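Local structure of beta-d-glucoside glucohydrolase (Hypocrea jecorina, 3ZZ1) at residues A[238-243]-A[264-270]; A[346-352]-A[428-434]. The protein probably hydrolyses terminal, non-reducing beta-D-glucosyl residues to release beta-D-glucose, as a secreted family 3 glycoside hydrolase of cellulose degradation. One frame throughout, in Å; residues are numbered along the deposited sequence.

The two contacts belong to different domains and lie on opposite sides of the chain's centre, with nearest atoms about 37 Å apart. Contact 1 joins a loop of the N-terminal domain to a segment that leads into a helix and is only partly buried: side-chain amides, a hydroxyl, an indole N-H and two waters do most of the polar work. Contact 2 pairs neighbouring strands of the C-terminal domain, and ten of its fourteen touching residues are buried. There the polar work falls chiefly to regularly spaced backbone bonds, while aliphatic groups pack on the sheet faces. Side-chain polarity and a water return at the end of contact 2 where the strands begin.

Contact 1. Residues A[238-243]-A[264-270]; sequences NAQHTT and NRLWGPA
Two first torsions set up the reciprocal grip between T243 and the pair L266-W267. With chi1 -63°, T243 holds OG1 beside its own backbone N, and W267, at chi1 -78°, carries the indole N-H up to the 238-243 segment. T243 OG1 then donates to L266 O at 2.6 Å, on a lone pair in the carbonyl plane, while W267 NE1 donates to T243 O at 3.0 Å. This second bond is nearly straight (160°) and lies close to the ring plane, which fixes the rotation of the indole. In the TIM-barrel-like domain of this family 3 hydrolase, 238-243 is the loop between strand 232-235 and helix 244-249. The partner segment, 264-270, is mostly loop and enters helix 269-276 at its end, with G268 as the N-cap.

Q240 sets NE2 over one indole face, near the rim, its amide almost perpendicular to the ring. This NE2 approaches W267 NE1 to 3.1 Å, but both are donors; the amide is held instead by S246 OG at NE2 and S254 OG at OE1. The extended chain of Q240 runs past L266 in the opposite direction, with Q240 CG 3.7 Å from L266 CD1. The same methyl lies 3.5 Å from Q240 O, so the leucine covers backbone as well as side chain.

At the other end, the N238 and N264 amides stand nearly perpendicular. N264 ND2 donates to N238 OD1 at 3.1 Å, and one water donates to both N238 OD1 and N264 O. A second water spans H241 O and N264 OD1, at 2.9 Å from each oxygen.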
loop_
_atom_site.group_PDB
_atom_site.type_symbol
_atom_site.label_atom_id
_atom_site.label_comp_id
_atom_site.label_asym_id
_atom_site.label_seq_id
_atom_site.Cartn_x
_atom_site.Cartn_y
_atom_site.Cartn_z
ATOM N N ASN A 238 16.798 -10.874 -8.364
ATOM C CA ASN A 238 18.054 -11.469 -7.873
ATOM C C ASN A 238 18.044 -11.683 -6.351
ATOM O O ASN A 238 19.064 -11.522 -5.681
ATOM C CB ASN A 238 19.291 -10.669 -8.328
ATOM C CG ASN A 238 20.594 -11.476 -8.219
ATOM O OD1 ASN A 238 20.683 -12.600 -8.708
ATOM N ND2 ASN A 238 21.605 -10.892 -7.580
ATOM N N ALA A 239 16.876 -12.045 -5.819
ATOM C CA ALA A 239 16.722 -12.379 -4.402
ATOM C C ALA A 239 16.910 -13.883 -4.119
ATOM O O ALA A 239 16.735 -14.336 -2.982
ATOM C CB ALA A 239 15.364 -11.898 -3.894
ATOM N N GLN A 240 17.265 -14.644 -5.154
ATOM C CA GLN A 240 17.548 -16.076 -5.024
ATOM C C GLN A 240 19.027 -16.300 -4.698
ATOM O O GLN A 240 19.894 -15.612 -5.240
ATOM C CB GLN A 240 17.177 -16.804 -6.320
ATOM C CG GLN A 240 17.189 -18.331 -6.241
ATOM C CD GLN A 240 16.784 -18.976 -7.554
ATOM O OE1 GLN A 240 16.825 -18.340 -8.607
ATOM N NE2 GLN A 240 16.386 -20.241 -7.499
ATOM N N HIS A 241 19.314 -17.263 -3.825
ATOM C CA HIS A 241 20.692 -17.520 -3.402
ATOM C C HIS A 241 21.207 -18.936 -3.699
ATOM O O HIS A 241 22.408 -19.121 -3.899
ATOM C CB HIS A 241 20.884 -17.149 -1.924
ATOM C CG HIS A 241 20.720 -15.687 -1.652
ATOM N ND1 HIS A 241 21.782 -14.810 -1.620
ATOM C CD2 HIS A 241 19.611 -14.942 -1.430
ATOM C CE1 HIS A 241 21.337 -13.589 -1.383
ATOM N NE2 HIS A 241 20.023 -13.643 -1.259
ATOM N N THR A 242 20.309 -19.918 -3.737
ATOM C CA THR A 242 20.691 -21.293 -4.089
ATOM C C THR A 242 19.850 -21.874 -5.221
ATOM O O THR A 242 18.721 -21.445 -5.457
ATOM C CB THR A 242 20.551 -22.270 -2.898
ATOM O OG1 THR A 242 19.179 -22.296 -2.474
ATOM C CG2 THR A 242 21.470 -21.884 -1.733
ATOM N N THR A 243 20.404 -22.881 -5.892
ATOM C CA THR A 243 19.661 -23.671 -6.865
ATOM C C THR A 243 18.692 -24.623 -6.161
ATOM O O THR A 243 17.481 -24.561 -6.378
ATOM C CB THR A 243 20.617 -24.466 -7.778
ATOM O OG1 THR A 243 21.419 -23.548 -8.530
ATOM C CG2 THR A 243 19.837 -25.377 -8.742
ATOM N N ASN A 264 24.933 -15.522 -11.757
ATOM C CA ASN A 264 24.031 -16.077 -10.739
ATOM C C ASN A 264 22.755 -16.671 -11.358
ATOM O O ASN A 264 21.652 -16.481 -10.845
ATOM C CB ASN A 264 23.702 -15.004 -9.677
ATOM C CG ASN A 264 23.278 -15.590 -8.334
ATOM O OD1 ASN A 264 23.679 -16.688 -7.961
ATOM N ND2 ASN A 264 22.468 -14.840 -7.596
ATOM N N ARG A 265 22.917 -17.375 -12.479
ATOM C CA ARG A 265 21.813 -18.104 -13.104
ATOM C C ARG A 265 21.622 -19.429 -12.365
ATOM O O ARG A 265 22.184 -20.458 -12.750
ATOM C CB ARG A 265 22.060 -18.331 -14.605
ATOM C CG ARG A 265 20.809 -18.806 -15.367
ATOM C CD ARG A 265 21.072 -19.111 -16.844
ATOM N NE ARG A 265 21.379 -17.913 -17.630
ATOM C CZ ARG A 265 20.470 -17.114 -18.187
ATOM N NH1 ARG A 265 19.173 -17.356 -18.046
ATOM N NH2 ARG A 265 20.861 -16.053 -18.880
ATOM N N LEU A 266 20.826 -19.381 -11.298
ATOM C CA LEU A 266 20.698 -20.500 -10.365
ATOM C C LEU A 266 19.741 -21.584 -10.828
ATOM O O LEU A 266 19.886 -22.743 -10.452
ATOM C CB LEU A 266 20.302 -20.003 -8.977
ATOM C CG LEU A 266 21.388 -19.216 -8.242
ATOM C CD1 LEU A 266 20.775 -18.395 -7.122
ATOM C CD2 LEU A 266 22.504 -20.137 -7.720
ATOM N N TRP A 267 18.754 -21.201 -11.629
ATOM C CA TRP A 267 17.900 -22.180 -12.277
ATOM C C TRP A 267 18.294 -22.292 -13.752
ATOM O O TRP A 267 19.484 -22.230 -14.065
ATOM C CB TRP A 267 16.420 -21.864 -12.032
ATOM C CG TRP A 267 15.960 -22.294 -10.651
ATOM C CD1 TRP A 267 16.731 -22.847 -9.657
ATOM C CD2 TRP A 267 14.638 -22.177 -10.104
ATOM N NE1 TRP A 267 15.968 -23.097 -8.546
ATOM C CE2 TRP A 267 14.680 -22.699 -8.791
ATOM C CE3 TRP A 267 13.419 -21.697 -10.603
ATOM C CZ2 TRP A 267 13.554 -22.737 -7.965
ATOM C CZ3 TRP A 267 12.298 -21.740 -9.782
ATOM C CH2 TRP A 267 12.374 -22.256 -8.479
ATOM N N GLY A 268 17.332 -22.461 -14.651
ATOM C CA GLY A 268 17.659 -22.737 -16.047
ATOM C C GLY A 268 18.469 -24.025 -16.140
ATOM O O GLY A 268 18.062 -25.046 -15.584
ATOM N N PRO A 269 19.638 -23.980 -16.812
ATOM C CA PRO A 269 20.464 -25.185 -16.947
ATOM C C PRO A 269 20.855 -25.795 -15.598
ATOM O O PRO A 269 20.913 -27.020 -15.475
ATOM C CB PRO A 269 21.706 -24.685 -17.699
ATOM C CG PRO A 269 21.244 -23.452 -18.413
ATOM C CD PRO A 269 20.263 -22.814 -17.467
ATOM N N ALA A 270 21.102 -24.950 -14.596
ATOM C CA ALA A 270 21.443 -25.423 -13.255
ATOM C C ALA A 270 20.288 -26.179 -12.590
ATOM O O ALA A 270 20.522 -27.156 -11.872
ATOM C CB ALA A 270 21.922 -24.279 -12.380
HETATM O O HOH W 1 19.740 -14.446 -10.457
HETATM O O HOH W 2 24.134 -17.070 -5.120
#

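Contact 2. Residues A[346-352]-A[428-434]; sequences PASIAVV and KDVAIVF
Backbone bonds between A350, V352 and the strand 430-434 set the register. A350 takes V430 O through its N and gives its own O to I432 N, at 2.8 Å and almost straight (178°); V352 repeats the pattern with I432 O and F434 N. The alternation, with strand directions 16° apart, is that of a parallel pair. CA-H...O contacts fill the intervals, the shortest from V433 CA to V352 O at 3.4 Å.

Both strands belong to the six-stranded mixed sheet of the alpha/beta sandwich domain, where 348-352 runs between 430-437 and 409-413. Apolar side chains meet on either face. I349 CG1 lies 3.7 Å from V430 CG2, and V351 CG1 lies 3.8 Å from F434 CE1, on the side where helix 395-404 covers V351 and F434. On the other face, A350 CB meets A431 CB at 4.1 Å, and V469 of helix 462-472 touches A431, V352 and V433.

Side-chain polar bonds close the strand start. S348 N donates to the anti lone pair of D429 OD2 at 3.0 Å. S348 OG, set between its backbone N and carbonyl carbon (chi1 61°), accepts from D429 N at 3.3 Å. An alanine in place of D429 would probably leave S348 N without its carboxylate acceptor. A water is hydrogen-bonded to S348 OG and donates a weak bond to D429 OD2.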
loop_
_atom_site.group_PDB
_atom_site.type_symbol
_atom_site.label_atom_id
_atom_site.label_comp_id
_atom_site.label_asym_id
_atom_site.label_seq_id
_atom_site.Cartn_x
_atom_site.Cartn_y
_atom_site.Cartn_z
ATOM N N PRO A 346 -10.655 35.648 -1.770
ATOM C CA PRO A 346 -9.626 36.577 -1.302
ATOM C C PRO A 346 -9.115 37.446 -2.456
ATOM O O PRO A 346 -9.157 37.014 -3.612
ATOM C CB PRO A 346 -8.529 35.644 -0.789
ATOM C CG PRO A 346 -8.676 34.404 -1.608
ATOM C CD PRO A 346 -10.135 34.273 -1.924
ATOM N N ALA A 347 -8.664 38.660 -2.151
ATOM C CA ALA A 347 -8.149 39.565 -3.186
ATOM C C ALA A 347 -6.798 39.092 -3.724
ATOM O O ALA A 347 -6.497 39.270 -4.910
ATOM C CB ALA A 347 -8.051 41.000 -2.658
ATOM N N SER A 348 -5.998 38.474 -2.853
ATOM C CA SER A 348 -4.664 38.017 -3.225
ATOM C C SER A 348 -4.240 36.712 -2.542
ATOM O O SER A 348 -4.593 36.449 -1.388
ATOM C CB SER A 348 -3.628 39.116 -2.957
ATOM O OG SER A 348 -3.601 39.458 -1.585
ATOM N N ILE A 349 -3.480 35.907 -3.278
ATOM C CA ILE A 349 -2.922 34.655 -2.774
ATOM C C ILE A 349 -1.428 34.619 -3.081
ATOM O O ILE A 349 -1.020 34.906 -4.207
ATOM C CB ILE A 349 -3.612 33.416 -3.421
ATOM C CG1 ILE A 349 -5.036 33.247 -2.882
ATOM C CG2 ILE A 349 -2.798 32.138 -3.171
ATOM C CD1 ILE A 349 -5.864 32.174 -3.589
ATOM N N ALA A 350 -0.619 34.276 -2.081
ATOM C CA ALA A 350 0.782 33.940 -2.318
ATOM C C ALA A 350 0.957 32.419 -2.386
ATOM O O ALA A 350 0.416 31.679 -1.562
ATOM C CB ALA A 350 1.671 34.532 -1.242
ATOM N N VAL A 351 1.706 31.965 -3.385
ATOM C CA VAL A 351 2.034 30.556 -3.535
ATOM C C VAL A 351 3.548 30.449 -3.421
ATOM O O VAL A 351 4.281 31.086 -4.175
ATOM C CB VAL A 351 1.511 29.979 -4.881
ATOM C CG1 VAL A 351 1.969 28.544 -5.075
ATOM C CG2 VAL A 351 -0.017 30.050 -4.935
ATOM N N VAL A 352 4.008 29.658 -2.458
ATOM C CA VAL A 352 5.418 29.651 -2.072
ATOM C C VAL A 352 5.955 28.227 -1.956
ATOM O O VAL A 352 5.341 27.372 -1.311
ATOM C CB VAL A 352 5.633 30.411 -0.733
ATOM C CG1 VAL A 352 7.081 30.296 -0.256
ATOM C CG2 VAL A 352 5.233 31.880 -0.865
ATOM N N LYS A 428 -0.413 39.899 1.574
ATOM C CA LYS A 428 -1.437 39.062 0.937
ATOM C C LYS A 428 -2.472 38.549 1.938
ATOM O O LYS A 428 -2.178 38.403 3.129
ATOM C CB LYS A 428 -0.807 37.889 0.166
ATOM C CG LYS A 428 0.381 38.249 -0.732
ATOM C CD LYS A 428 0.059 39.366 -1.733
ATOM C CE LYS A 428 1.249 39.672 -2.638
ATOM N NZ LYS A 428 2.446 40.115 -1.869
ATOM N N ASP A 429 -3.682 38.286 1.449
ATOM C CA ASP A 429 -4.772 37.789 2.289
ATOM C C ASP A 429 -4.453 36.423 2.880
ATOM O O ASP A 429 -4.629 36.213 4.080
ATOM C CB ASP A 429 -6.087 37.748 1.507
ATOM C CG ASP A 429 -6.552 39.129 1.085
ATOM O OD1 ASP A 429 -6.770 39.979 1.969
ATOM O OD2 ASP A 429 -6.697 39.372 -0.125
ATOM N N VAL A 430 -3.994 35.503 2.030
ATOM C CA VAL A 430 -3.500 34.199 2.476
ATOM C C VAL A 430 -2.205 33.829 1.755
ATOM O O VAL A 430 -1.927 34.316 0.656
ATOM C CB VAL A 430 -4.536 33.049 2.292
ATOM C CG1 VAL A 430 -5.801 33.303 3.118
ATOM C CG2 VAL A 430 -4.880 32.842 0.818
ATOM N N ALA A 431 -1.419 32.972 2.395
ATOM C CA ALA A 431 -0.192 32.456 1.816
ATOM C C ALA A 431 -0.203 30.940 1.914
ATOM O O ALA A 431 -0.381 30.385 3.001
ATOM C CB ALA A 431 1.018 33.034 2.535
ATOM N N ILE A 432 -0.021 30.279 0.772
ATOM C CA ILE A 432 -0.022 28.820 0.707
ATOM C C ILE A 432 1.407 28.330 0.473
ATOM O O ILE A 432 1.981 28.580 -0.588
ATOM C CB ILE A 432 -0.975 28.281 -0.401
ATOM C CG1 ILE A 432 -2.338 28.989 -0.347
ATOM C CG2 ILE A 432 -1.147 26.776 -0.260
ATOM C CD1 ILE A 432 -3.266 28.702 -1.541
ATOM N N VAL A 433 1.966 27.638 1.469
ATOM C CA VAL A 433 3.356 27.166 1.421
ATOM C C VAL A 433 3.416 25.664 1.145
ATOM O O VAL A 433 2.697 24.874 1.769
ATOM C CB VAL A 433 4.129 27.493 2.727
ATOM C CG1 VAL A 433 5.627 27.231 2.558
ATOM C CG2 VAL A 433 3.915 28.930 3.130
ATOM N N PHE A 434 4.285 25.283 0.213
ATOM C CA PHE A 434 4.392 23.900 -0.246
ATOM C C PHE A 434 5.690 23.248 0.191
ATOM O O PHE A 434 6.783 23.684 -0.187
ATOM C CB PHE A 434 4.238 23.823 -1.766
ATOM C CG PHE A 434 2.838 24.079 -2.238
ATOM C CD1 PHE A 434 2.364 25.376 -2.389
ATOM C CD2 PHE A 434 1.981 23.021 -2.507
ATOM C CE1 PHE A 434 1.064 25.615 -2.813
ATOM C CE2 PHE A 434 0.685 23.257 -2.932
ATOM C CZ PHE A 434 0.226 24.557 -3.084
HETATM O O HOH W 3 -4.747 41.855 -1.213
#